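Local coordinates for protein aeromonas extracellular serine protease (Aeromonas sobria, PDB 3WQB) that cleaves peptide bonds after paired basic residues, one of them lysine, as a calcium-binding secreted serine protease of the furin subfamily and a probable virulence factor, at residues 22-26 with 38-42; 97-101 with 145-151; 395-399 with 410-415; 432-436 with 592-596; 514-518 with 572-577. The protein carries 1 engineered substitution. One frame throughout, in Å; residues are numbered along the deposited sequence.

The five contacts are separate sites, none touching another. Contact 1 lies near the N-terminus and contact 2 in the subtilisin domain, their centres about 37 Å apart, and each approaches a functional site: the side chain of Leu38 in contact 1 is about 9 Å from a bound calcium ion, and that of Asn145 in contact 2 about 7 Å from the side chain of Asp78, the predicted charge-relay aspartate. Contact 3 joins segments late in the subtilisin part, and contact 4, its centre about 24 Å away, lies within the P-domain. Contact 5 falls within the chain between the two segments of contact 4, yet their centres are about 45 Å apart; its Glu576 side chain is about 9 Å from another calcium ion.

Contact 1 of 5, residues 22-26 with 38-42; sequences ERCLP and LLNSG
Arg23, Cys24 and Leu25 run alongside Leu38 to Asn40 as two irregular loop segments, their end-to-end directions 128° apart. No backbone hydrogen bond joins them; the nearest CA atoms, of Cys24 and Leu39, are 7.6 Å apart, and side chains fill the interval. Leu39 is the central one. With CG anti to its backbone N (chi1 -168°), it reaches across to the other loop and divides its two methyls: CD1 rests 3.7 Å from Cys24 CA and near Arg23 CG, whereas CD2 lies over one face of the Arg23 guanidinium, offset toward the rim, 3.6 Å from Arg23 NH2. The extended Arg23 chain passes over this leucine and ends at the Asn40 carbonyl, where Arg23 NH2 donates to Asn40 O at 2.7 Å (N-H...O 155°). The oxygen lies in the guanidinium plane, but the donor stands above the carbonyl plane. Asp56 OD2 takes both Arg23 NH2, in a salt bridge, and Asn40 N, which lets these two donors sit close together and should help fix the rotation of the guanidinium. Leu25 completes the apolar side: its side chain crosses that of Leu38 at about a right angle (Leu25 CD1 to Leu38 CB 3.7 Å) and runs past that of Leu39 in the opposite direction (Leu25 CG to Leu39 CD1 3.9 Å). Asn40 OD1 accepts from Gly42 N at 2.8 Å, forming an Asx turn. The Cys24-Cys4 disulfide ties the first loop to the N-terminal segment, Arg23 and Cys24 pack on Trp60 and Arg64 of helix 60-64, and Asn40 ND2 bonds to Ala263 O beyond strand 255-261.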
# COMPACT_ATOMS: atom_id res chain seq x y z
N GLU A 22 29.75 17.21 -5.32
CA GLU A 22 30.01 16.00 -6.11
C GLU A 22 28.73 15.36 -6.65
O GLU A 22 28.77 14.27 -7.22
CB GLU A 22 30.81 14.98 -5.28
CG GLU A 22 32.22 15.44 -4.92
CD GLU A 22 33.15 15.55 -6.13
OE1 GLU A 22 32.83 15.02 -7.21
OE2 GLU A 22 34.22 16.17 -5.98
N ARG A 23 27.61 16.04 -6.47
CA ARG A 23 26.30 15.49 -6.83
C ARG A 23 26.03 15.56 -8.34
O ARG A 23 25.73 16.62 -8.88
CB ARG A 23 25.24 16.22 -6.00
CG ARG A 23 23.82 15.82 -6.20
CD ARG A 23 23.03 16.32 -5.03
NE ARG A 23 21.58 16.31 -5.26
CZ ARG A 23 20.90 17.30 -5.83
NH1 ARG A 23 21.52 18.40 -6.26
NH2 ARG A 23 19.59 17.20 -5.98
N CYS A 24 26.15 14.41 -8.99
CA CYS A 24 25.87 14.24 -10.42
C CYS A 24 25.59 12.77 -10.71
O CYS A 24 25.96 11.90 -9.92
CB CYS A 24 27.02 14.75 -11.31
SG CYS A 24 28.61 13.87 -11.12
N LEU A 25 24.95 12.51 -11.86
CA LEU A 25 24.67 11.16 -12.31
C LEU A 25 25.45 10.80 -13.56
O LEU A 25 25.38 11.54 -14.55
CB LEU A 25 23.19 11.01 -12.65
CG LEU A 25 22.13 11.33 -11.60
CD1 LEU A 25 20.74 11.36 -12.23
CD2 LEU A 25 22.21 10.30 -10.45
N PRO A 26 26.16 9.66 -13.54
CA PRO A 26 26.70 9.15 -14.80
C PRO A 26 25.58 8.73 -15.75
O PRO A 26 24.43 8.48 -15.32
CB PRO A 26 27.51 7.91 -14.37
CG PRO A 26 27.79 8.12 -12.91
CD PRO A 26 26.55 8.82 -12.40
N LEU A 38 15.61 10.96 -9.55
CA LEU A 38 16.99 10.49 -9.43
C LEU A 38 17.86 11.57 -8.81
O LEU A 38 18.65 11.30 -7.91
CB LEU A 38 17.57 10.13 -10.80
CG LEU A 38 16.90 9.03 -11.63
CD1 LEU A 38 17.67 8.85 -12.93
CD2 LEU A 38 16.84 7.73 -10.85
N LEU A 39 17.71 12.80 -9.30
CA LEU A 39 18.48 13.95 -8.84
C LEU A 39 17.65 15.17 -9.19
O LEU A 39 17.38 15.45 -10.38
CB LEU A 39 19.86 13.99 -9.51
CG LEU A 39 20.92 14.96 -8.97
CD1 LEU A 39 22.29 14.57 -9.48
CD2 LEU A 39 20.62 16.40 -9.36
N ASN A 40 17.22 15.88 -8.16
CA ASN A 40 16.33 17.02 -8.31
C ASN A 40 17.15 18.29 -8.28
O ASN A 40 17.64 18.69 -7.22
CB ASN A 40 15.30 17.01 -7.18
CG ASN A 40 14.24 18.09 -7.32
OD1 ASN A 40 14.41 19.09 -8.03
ND2 ASN A 40 13.13 17.89 -6.62
N SER A 41 17.31 18.91 -9.45
CA SER A 41 18.03 20.18 -9.57
C SER A 41 17.06 21.33 -9.79
O SER A 41 17.45 22.40 -10.26
CB SER A 41 19.00 20.10 -10.75
OG SER A 41 18.28 19.88 -11.95
N GLY A 42 15.78 21.12 -9.47
CA GLY A 42 14.75 22.13 -9.71
C GLY A 42 14.23 22.11 -11.13
O GLY A 42 13.58 23.07 -11.57

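Contact 2 of 5, residues 97-101 with 145-151; sequences KNVVT and NLLDDNS
Asn145 presents both ends of its amide to the 97-101 loop. Its OD1 accepts from Val99 N at 2.8 Å, in the carbonyl plane and on a lone pair, and its ND2 donates to Asn98 OD1 at 3.0 Å (N-H...O 157°). The two amide planes are 80° apart, and this second bond therefore arrives from above the plane of the Asn98 side-chain amide. Thr101 N reaches Asn98 OD1 from the opposite face at 3.1 Å, closing an Asx motif, and Val100 N adds a weak bond to the same oxygen. Asn98 ND2 is satisfied by Asp105 O. Asn145 can serve both partners because CG sits between its backbone N and carbonyl carbon (chi1 66°).

In the subtilisin fold this joins the loop following strand 140-144, at the edge of the parallel sheet, to the loop leading toward helix 115-124; Leu147 on the same turn bonds through its backbone to Asp78, the predicted charge-relay aspartate.

Two consecutive type I turns, closed by Asp148 N to Asn145 O and Ser151 N to Asp148 O, shape the second segment. Asp148 OD1 takes Asn150 N at 2.8 Å as an Asx turn, and Ser151 OG donates to Leu146 O at 2.7 Å while accepting from Gln153 N. Against these turns lie the valines: Val100 CG2 is 3.7 Å from Asp148 OD1 and also near Ser151 N, while Val99 CG1 meets Leu146 CD2 at 4.1 Å.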
# COMPACT_ATOMS: atom_id res chain seq x y z
N LYS A 97 4.21 -13.74 -16.49
CA LYS A 97 3.00 -14.43 -16.90
C LYS A 97 1.87 -13.45 -17.20
O LYS A 97 1.60 -12.51 -16.43
CB LYS A 97 2.53 -15.46 -15.86
CG LYS A 97 1.38 -16.33 -16.35
CD LYS A 97 1.02 -17.46 -15.40
CE LYS A 97 -0.20 -18.20 -15.92
NZ LYS A 97 -0.55 -19.34 -15.02
N ASN A 98 1.23 -13.68 -18.33
CA ASN A 98 -0.01 -13.04 -18.66
C ASN A 98 -1.12 -13.91 -18.08
O ASN A 98 -1.38 -15.01 -18.57
CB ASN A 98 -0.15 -12.91 -20.17
CG ASN A 98 -1.30 -12.02 -20.57
OD1 ASN A 98 -2.38 -12.10 -20.00
ND2 ASN A 98 -1.06 -11.15 -21.55
N VAL A 99 -1.76 -13.44 -17.02
CA VAL A 99 -2.76 -14.26 -16.34
C VAL A 99 -4.10 -14.28 -17.07
O VAL A 99 -4.97 -15.10 -16.76
CB VAL A 99 -2.93 -13.88 -14.84
CG1 VAL A 99 -1.61 -13.98 -14.10
CG2 VAL A 99 -3.53 -12.48 -14.69
N VAL A 100 -4.26 -13.38 -18.04
CA VAL A 100 -5.47 -13.36 -18.87
C VAL A 100 -5.38 -14.41 -19.98
O VAL A 100 -6.30 -15.22 -20.15
CB VAL A 100 -5.73 -11.94 -19.45
CG1 VAL A 100 -6.98 -11.95 -20.33
CG2 VAL A 100 -5.88 -10.93 -18.32
N THR A 101 -4.26 -14.43 -20.71
CA THR A 101 -4.10 -15.32 -21.87
C THR A 101 -3.35 -16.62 -21.54
O THR A 101 -3.41 -17.60 -22.30
CB THR A 101 -3.33 -14.62 -23.02
OG1 THR A 101 -2.00 -14.33 -22.59
CG2 THR A 101 -4.03 -13.33 -23.44
N ASN A 145 0.44 -9.48 -14.88
CA ASN A 145 -0.60 -8.49 -15.17
C ASN A 145 -1.91 -8.71 -14.41
O ASN A 145 -3.00 -8.73 -15.00
CB ASN A 145 -0.83 -8.37 -16.69
CG ASN A 145 -1.41 -9.64 -17.30
OD1 ASN A 145 -1.29 -10.73 -16.75
ND2 ASN A 145 -2.02 -9.50 -18.47
N LEU A 146 -1.79 -8.83 -13.09
CA LEU A 146 -2.94 -9.04 -12.21
C LEU A 146 -4.04 -7.99 -12.36
O LEU A 146 -5.21 -8.27 -12.13
CB LEU A 146 -2.48 -9.08 -10.75
CG LEU A 146 -2.22 -10.47 -10.16
CD1 LEU A 146 -3.55 -11.21 -9.94
CD2 LEU A 146 -1.26 -11.31 -11.01
N LEU A 147 -3.64 -6.77 -12.73
CA LEU A 147 -4.55 -5.62 -12.78
C LEU A 147 -5.05 -5.30 -14.19
O LEU A 147 -5.70 -4.28 -14.39
CB LEU A 147 -3.89 -4.38 -12.17
CG LEU A 147 -3.24 -4.51 -10.79
CD1 LEU A 147 -2.60 -3.20 -10.37
CD2 LEU A 147 -4.23 -4.99 -9.75
N ASP A 148 -4.76 -6.18 -15.15
CA ASP A 148 -5.35 -6.05 -16.49
C ASP A 148 -6.87 -5.97 -16.33
O ASP A 148 -7.44 -6.64 -15.48
CB ASP A 148 -4.96 -7.24 -17.37
CG ASP A 148 -5.45 -7.10 -18.81
OD1 ASP A 148 -6.65 -7.36 -19.08
OD2 ASP A 148 -4.63 -6.75 -19.68
N ASP A 149 -7.51 -5.14 -17.16
CA ASP A 149 -8.97 -4.97 -17.10
C ASP A 149 -9.72 -6.32 -17.17
O ASP A 149 -10.80 -6.46 -16.60
CB ASP A 149 -9.48 -4.05 -18.23
CG ASP A 149 -9.09 -2.57 -18.04
OD1 ASP A 149 -8.50 -2.20 -17.00
OD2 ASP A 149 -9.39 -1.76 -18.97
N ASN A 150 -9.15 -7.29 -17.88
CA ASN A 150 -9.78 -8.60 -18.04
C ASN A 150 -9.32 -9.67 -17.05
O ASN A 150 -9.70 -10.83 -17.16
CB ASN A 150 -9.61 -9.11 -19.46
CG ASN A 150 -10.43 -8.33 -20.46
OD1 ASN A 150 -11.39 -7.64 -20.09
ND2 ASN A 150 -10.05 -8.41 -21.72
N SER A 151 -8.47 -9.27 -16.11
CA SER A 151 -8.09 -10.16 -15.02
C SER A 151 -9.14 -10.09 -13.91
O SER A 151 -9.55 -9.00 -13.49
CB SER A 151 -6.74 -9.75 -14.46
OG SER A 151 -6.49 -10.42 -13.24

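Contact 3 of 5, residues 395-399 with 410-415; sequences GLEGW and PTYGFG
The Pro410 ring lies against both Leu396 and Glu397: Pro410 CG is 3.6 Å from Leu396 CD1 and 3.5 Å from Glu397 OE1. The Glu397 chain bends at chi2 (96°) to bring OE1 there, while its OE2 is taken by Ile502 N. Next, Thr411 meets the first segment through water: water 1 is 2.7 Å from Thr411 OG1 and donates to Glu397 O at 2.8 Å. Thr411 CG2 also sits over the centre of one face of the Tyr412 ring.

The first segment leaves the two-stranded antiparallel hairpin 379-384/390-396, where Gly395 and Leu396 form a classic beta bulge opposite Val379. The second turns toward helix 419-426, and thus the contact joins the hairpin end to the helix approach in a fully buried setting.

Tyr412 brings CB to 3.6 Å from Trp399 CZ2. The tyrosine ring and the five-membered ring of Trp399 are nearly parallel, 10° apart, but slid so far that they barely overlap; Tyr412 OH is held by Asp373 and Trp399 NE1 by Val372 O. From Tyr412 to Gly415 a type II' turn curls around the six-membered end of the indole, with Gly413 O 3.3 Å from Trp399 CZ3 and Gly415 CA at the indole edge, 3.7 Å from Trp399 CH2.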
# COMPACT_ATOMS: atom_id res chain seq x y z
N GLY A 395 -5.90 15.18 15.45
CA GLY A 395 -6.48 14.18 14.54
C GLY A 395 -5.44 13.52 13.66
O GLY A 395 -5.65 12.41 13.16
N LEU A 396 -4.33 14.23 13.43
CA LEU A 396 -3.18 13.71 12.69
C LEU A 396 -1.94 14.44 13.17
O LEU A 396 -1.94 15.65 13.26
CB LEU A 396 -3.34 13.89 11.18
CG LEU A 396 -2.29 13.17 10.32
CD1 LEU A 396 -2.59 11.69 10.24
CD2 LEU A 396 -2.22 13.78 8.92
N GLU A 397 -0.88 13.70 13.47
CA GLU A 397 0.34 14.30 13.97
C GLU A 397 1.16 14.95 12.86
O GLU A 397 0.99 14.65 11.67
CB GLU A 397 1.22 13.24 14.65
CG GLU A 397 0.50 12.41 15.71
CD GLU A 397 -0.04 11.08 15.19
OE1 GLU A 397 -0.56 11.00 14.05
OE2 GLU A 397 0.06 10.10 15.95
N GLY A 398 2.05 15.85 13.28
CA GLY A 398 3.17 16.26 12.45
C GLY A 398 4.34 15.34 12.80
O GLY A 398 4.13 14.20 13.21
N TRP A 399 5.57 15.83 12.67
CA TRP A 399 6.74 15.07 13.10
C TRP A 399 6.83 14.97 14.61
O TRP A 399 6.71 15.98 15.31
CB TRP A 399 8.02 15.72 12.59
CG TRP A 399 8.29 15.48 11.14
CD1 TRP A 399 8.12 16.36 10.12
CD2 TRP A 399 8.78 14.26 10.56
NE1 TRP A 399 8.49 15.78 8.93
CE2 TRP A 399 8.90 14.49 9.17
CE3 TRP A 399 9.16 13.01 11.08
CZ2 TRP A 399 9.36 13.52 8.29
CZ3 TRP A 399 9.62 12.04 10.20
CH2 TRP A 399 9.72 12.30 8.81
N PRO A 410 3.02 10.32 10.37
CA PRO A 410 2.14 9.51 9.53
C PRO A 410 2.19 9.93 8.06
O PRO A 410 1.85 9.14 7.18
CB PRO A 410 0.75 9.75 10.13
CG PRO A 410 0.88 11.06 10.84
CD PRO A 410 2.25 11.07 11.39
N THR A 411 2.60 11.17 7.78
CA THR A 411 2.70 11.62 6.40
C THR A 411 3.91 11.02 5.67
O THR A 411 3.78 10.54 4.54
CB THR A 411 2.70 13.16 6.31
OG1 THR A 411 1.47 13.65 6.83
CG2 THR A 411 2.87 13.63 4.88
N TYR A 412 5.07 11.06 6.32
CA TYR A 412 6.33 10.70 5.67
C TYR A 412 6.96 9.42 6.21
O TYR A 412 8.04 9.04 5.78
CB TYR A 412 7.32 11.88 5.78
CG TYR A 412 6.77 13.16 5.22
CD1 TYR A 412 6.65 13.34 3.84
CD2 TYR A 412 6.36 14.19 6.05
CE1 TYR A 412 6.13 14.50 3.32
CE2 TYR A 412 5.84 15.36 5.54
CZ TYR A 412 5.73 15.51 4.16
OH TYR A 412 5.22 16.66 3.62
N GLY A 413 6.29 8.77 7.17
CA GLY A 413 6.91 7.65 7.87
C GLY A 413 8.17 8.14 8.58
O GLY A 413 8.17 9.18 9.24
N PHE A 414 9.25 7.38 8.42
CA PHE A 414 10.55 7.77 8.96
C PHE A 414 11.22 8.87 8.14
O PHE A 414 12.22 9.45 8.57
CB PHE A 414 11.45 6.54 9.13
CG PHE A 414 10.93 5.58 10.16
CD1 PHE A 414 10.34 4.38 9.77
CD2 PHE A 414 10.97 5.92 11.51
CE1 PHE A 414 9.81 3.51 10.73
CE2 PHE A 414 10.44 5.07 12.47
CZ PHE A 414 9.86 3.87 12.08
N GLY A 415 10.65 9.17 6.97
CA GLY A 415 11.15 10.25 6.14
C GLY A 415 11.35 9.86 4.69
O GLY A 415 11.01 8.75 4.26
O HOH W 1 2.35 13.81 9.38

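Contact 4 of 5, residues 432-436 with 592-596; sequences LPPLV and VLGHD
Val436 and Gly594 form an antiparallel hydrogen-bonded pair, the one beta bridge between 432-436 and 592-596. Val436 N donates to Gly594 O at 2.7 Å, almost straight at 177°, and Gly594 N returns a bond to Val436 O at 2.9 Å. Each carbonyl also receives a CA-H...O contact: Leu435 CA approaches Gly594 O and Leu593 CA approaches Val436 O.

On the proline side of the bridge no further direct backbone hydrogen bond forms, and a water links the two segments. Water 2 donates to Pro434 O at 2.7 Å and accepts from Asp596 N at 2.8 Å, joining the two backbones beside the prolines.

Contacts to the histidine ring form the third group. His595 CG occupies the position between its backbone N and carbonyl carbon (chi1 60°), which turns the imidazole toward Leu432 and Pro433. Leu432 CD2 makes a CH-pi contact over one face, 3.9 Å from the ring centroid, while Pro433 CD lies obliquely to the ring, 3.7 Å from His595 CD2. The polar end is held from outside, His595 ND1 being hydrogen-bonded to Glu473 OE2.

The Leu435-Leu593 side-chain contact is looser, Leu435 CD1 to Leu593 CB 4.4 Å, and both side chains also rest on Phe253. Pro433 CG, by contrast, is close to the backbone, 3.4 Å from Asp596 O.

Arg359 of helix 358-368 touches Leu432, Leu435 and His595, placing the subtilisin domain beside this site. The pairing joins the start of strand 436-444 to the end of strand 583-595, bringing the first and last strands of the P-domain beta structure together as neighbours in one antiparallel sheet.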
# COMPACT_ATOMS: atom_id res chain seq x y z
N LEU A 432 20.41 -7.34 12.70
CA LEU A 432 19.37 -7.49 13.71
C LEU A 432 19.20 -8.96 14.09
O LEU A 432 19.35 -9.84 13.23
CB LEU A 432 18.04 -6.94 13.18
CG LEU A 432 17.83 -5.42 13.18
CD1 LEU A 432 16.50 -5.08 12.51
CD2 LEU A 432 17.89 -4.84 14.58
N PRO A 433 18.88 -9.23 15.36
CA PRO A 433 18.53 -10.60 15.78
C PRO A 433 17.21 -11.05 15.15
O PRO A 433 16.52 -10.23 14.53
CB PRO A 433 18.40 -10.49 17.30
CG PRO A 433 18.72 -9.09 17.68
CD PRO A 433 18.76 -8.26 16.46
N PRO A 434 16.84 -12.34 15.29
CA PRO A 434 15.63 -12.83 14.62
C PRO A 434 14.36 -12.11 15.05
O PRO A 434 14.24 -11.64 16.18
CB PRO A 434 15.60 -14.31 15.01
CG PRO A 434 17.02 -14.65 15.23
CD PRO A 434 17.57 -13.45 15.93
N LEU A 435 13.41 -12.02 14.13
CA LEU A 435 12.10 -11.45 14.43
C LEU A 435 11.37 -12.31 15.46
O LEU A 435 11.32 -13.54 15.34
CB LEU A 435 11.25 -11.37 13.16
CG LEU A 435 9.86 -10.73 13.33
CD1 LEU A 435 9.94 -9.24 13.63
CD2 LEU A 435 9.01 -10.97 12.09
N VAL A 436 10.82 -11.64 16.47
CA VAL A 436 9.92 -12.26 17.43
C VAL A 436 8.55 -11.65 17.22
O VAL A 436 8.38 -10.42 17.22
CB VAL A 436 10.39 -11.98 18.88
CG1 VAL A 436 9.37 -12.50 19.88
CG2 VAL A 436 11.75 -12.61 19.13
N VAL A 592 2.81 -7.37 19.31
CA VAL A 592 4.09 -6.70 19.19
C VAL A 592 5.04 -7.54 18.32
O VAL A 592 5.23 -8.74 18.57
CB VAL A 592 4.71 -6.42 20.57
CG1 VAL A 592 6.02 -5.68 20.43
CG2 VAL A 592 3.76 -5.60 21.43
N LEU A 593 5.62 -6.91 17.30
CA LEU A 593 6.63 -7.53 16.43
C LEU A 593 7.96 -6.83 16.69
O LEU A 593 8.04 -5.61 16.62
CB LEU A 593 6.23 -7.38 14.96
CG LEU A 593 4.90 -8.01 14.56
CD1 LEU A 593 3.76 -7.04 14.69
CD2 LEU A 593 5.01 -8.50 13.13
N GLY A 594 8.99 -7.59 17.03
CA GLY A 594 10.26 -6.96 17.33
C GLY A 594 11.35 -7.99 17.49
O GLY A 594 11.34 -9.02 16.84
N HIS A 595 12.31 -7.68 18.34
CA HIS A 595 13.44 -8.58 18.54
C HIS A 595 13.99 -8.46 19.94
O HIS A 595 13.75 -7.48 20.65
CB HIS A 595 14.53 -8.33 17.49
CG HIS A 595 15.09 -6.95 17.52
ND1 HIS A 595 14.56 -5.91 16.79
CD2 HIS A 595 16.13 -6.43 18.22
CE1 HIS A 595 15.25 -4.81 17.03
NE2 HIS A 595 16.21 -5.10 17.89
N ASP A 596 14.76 -9.48 20.32
CA ASP A 596 15.42 -9.53 21.62
C ASP A 596 16.82 -8.93 21.49
O ASP A 596 17.72 -9.55 20.94
CB ASP A 596 15.48 -11.00 22.07
CG ASP A 596 16.29 -11.20 23.34
OD1 ASP A 596 16.66 -10.21 24.00
OD2 ASP A 596 16.56 -12.38 23.65
O HOH W 2 15.32 -11.71 18.70

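Contact 5 of 5, residues 514-518 with 572-577; sequences SLDQQ and TTLTER
Leu574 points from strand 572-576 into the side of helix 514-518 and makes the tight part of the contact. The helix crosses the strand at 117° between their directions, with axes 8.3 Å apart at closest approach. The leucine side chain leaves the strand trans to the backbone N (chi1 -179°), which carries Leu574 CD1 to 3.4 Å from Ser514 O, against the helix backbone, and CD2 to 4.1 Å from Leu515 CB. The Ser514 oxygen is meanwhile engaged in the helix, accepting from Gln518 N. Farther along the strand Ser514 faces the backbone, its OG 3.3 Å from Glu576 CA. Leu563 and Val511 also touch Leu574, and Leu515 packs on an apolar side chain of another protein chain. Strand 571-576 is the outermost of a four-stranded antiparallel sheet with 559-565, 228-233 and 222-225, built from both domains.

The other end is looser and nearer to solvent. The extended Gln518 chain reaches down to the strand near Thr572, its CB 3.9 Å from Leu574 CD1.

Where Ser514 and Glu576 approach each other, water 3 fills in, 2.7 Å from Ser514 OG and donating to Glu576 OE1 at 2.7 Å. Glu576 OE2 carries salt bridges to Arg232 and Arg559. Held thus at both oxygens, the carboxylate probably favours its charged form and ties the helix, through one water, to a charged cluster shared between the P-domain (Glu576, Arg559) and the subtilisin domain (Arg232).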
# COMPACT_ATOMS: atom_id res chain seq x y z
N SER A 514 -23.76 5.31 6.01
CA SER A 514 -24.61 6.33 5.40
C SER A 514 -25.01 5.94 3.98
O SER A 514 -26.17 6.12 3.58
CB SER A 514 -23.93 7.69 5.42
OG SER A 514 -23.77 8.14 6.76
N LEU A 515 -24.06 5.39 3.22
CA LEU A 515 -24.34 4.97 1.85
C LEU A 515 -25.39 3.86 1.83
O LEU A 515 -26.32 3.90 1.03
CB LEU A 515 -23.06 4.54 1.13
CG LEU A 515 -23.16 4.28 -0.37
CD1 LEU A 515 -23.61 5.54 -1.14
CD2 LEU A 515 -21.84 3.77 -0.89
N ASP A 516 -25.23 2.89 2.73
CA ASP A 516 -26.20 1.80 2.87
C ASP A 516 -27.59 2.31 3.20
O ASP A 516 -28.57 1.86 2.60
CB ASP A 516 -25.74 0.80 3.94
CG ASP A 516 -24.81 -0.27 3.39
OD1 ASP A 516 -24.35 -0.15 2.24
OD2 ASP A 516 -24.54 -1.24 4.13
N GLN A 517 -27.68 3.25 4.13
CA GLN A 517 -28.97 3.83 4.51
C GLN A 517 -29.66 4.53 3.33
O GLN A 517 -30.85 4.33 3.09
CB GLN A 517 -28.82 4.78 5.70
CG GLN A 517 -30.14 5.31 6.27
CD GLN A 517 -31.11 4.22 6.68
OE1 GLN A 517 -32.25 4.19 6.22
NE2 GLN A 517 -30.66 3.30 7.53
N GLN A 518 -28.89 5.33 2.58
CA GLN A 518 -29.40 6.02 1.40
C GLN A 518 -29.81 5.06 0.28
O GLN A 518 -30.92 5.17 -0.27
CB GLN A 518 -28.37 7.03 0.88
CG GLN A 518 -28.74 7.69 -0.45
CD GLN A 518 -27.67 8.64 -0.96
OE1 GLN A 518 -27.61 9.80 -0.55
NE2 GLN A 518 -26.83 8.14 -1.86
N THR A 572 -24.47 12.86 -6.67
CA THR A 572 -25.38 12.72 -5.54
C THR A 572 -24.69 13.31 -4.31
O THR A 572 -23.46 13.36 -4.25
CB THR A 572 -25.71 11.22 -5.25
OG1 THR A 572 -26.03 10.53 -6.46
CG2 THR A 572 -26.88 11.08 -4.28
N THR A 573 -25.47 13.76 -3.34
CA THR A 573 -24.93 14.09 -2.03
C THR A 573 -25.31 13.01 -1.02
O THR A 573 -26.46 12.58 -0.96
CB THR A 573 -25.36 15.50 -1.55
OG1 THR A 573 -24.72 16.49 -2.37
CG2 THR A 573 -24.94 15.73 -0.09
N LEU A 574 -24.32 12.57 -0.26
CA LEU A 574 -24.53 11.65 0.83
C LEU A 574 -24.37 12.44 2.12
O LEU A 574 -23.39 13.15 2.29
CB LEU A 574 -23.51 10.51 0.76
CG LEU A 574 -23.55 9.40 1.80
CD1 LEU A 574 -24.83 8.58 1.69
CD2 LEU A 574 -22.32 8.51 1.66
N THR A 575 -25.36 12.34 3.00
CA THR A 575 -25.29 13.00 4.30
C THR A 575 -24.98 11.97 5.36
O THR A 575 -25.62 10.91 5.44
CB THR A 575 -26.60 13.74 4.63
OG1 THR A 575 -26.89 14.67 3.57
CG2 THR A 575 -26.48 14.51 5.95
N GLU A 576 -23.95 12.26 6.16
CA GLU A 576 -23.63 11.44 7.31
C GLU A 576 -24.36 12.00 8.51
O GLU A 576 -24.03 13.09 8.99
CB GLU A 576 -22.14 11.46 7.62
CG GLU A 576 -21.22 10.81 6.62
CD GLU A 576 -19.85 10.65 7.23
OE1 GLU A 576 -19.68 9.74 8.07
OE2 GLU A 576 -18.95 11.45 6.89
N ARG A 577 -25.35 11.26 8.99
CA ARG A 577 -26.12 11.68 10.15
C ARG A 577 -25.41 11.22 11.43
O ARG A 577 -24.93 10.09 11.51
CB ARG A 577 -27.53 11.10 10.09
CG ARG A 577 -28.22 11.29 8.74
CD ARG A 577 -29.06 12.55 8.70
NE ARG A 577 -29.34 12.99 7.33
CZ ARG A 577 -30.26 12.46 6.53
NH1 ARG A 577 -31.03 11.46 6.94
NH2 ARG A 577 -30.43 12.95 5.31
O HOH W 3 -21.40 7.61 7.86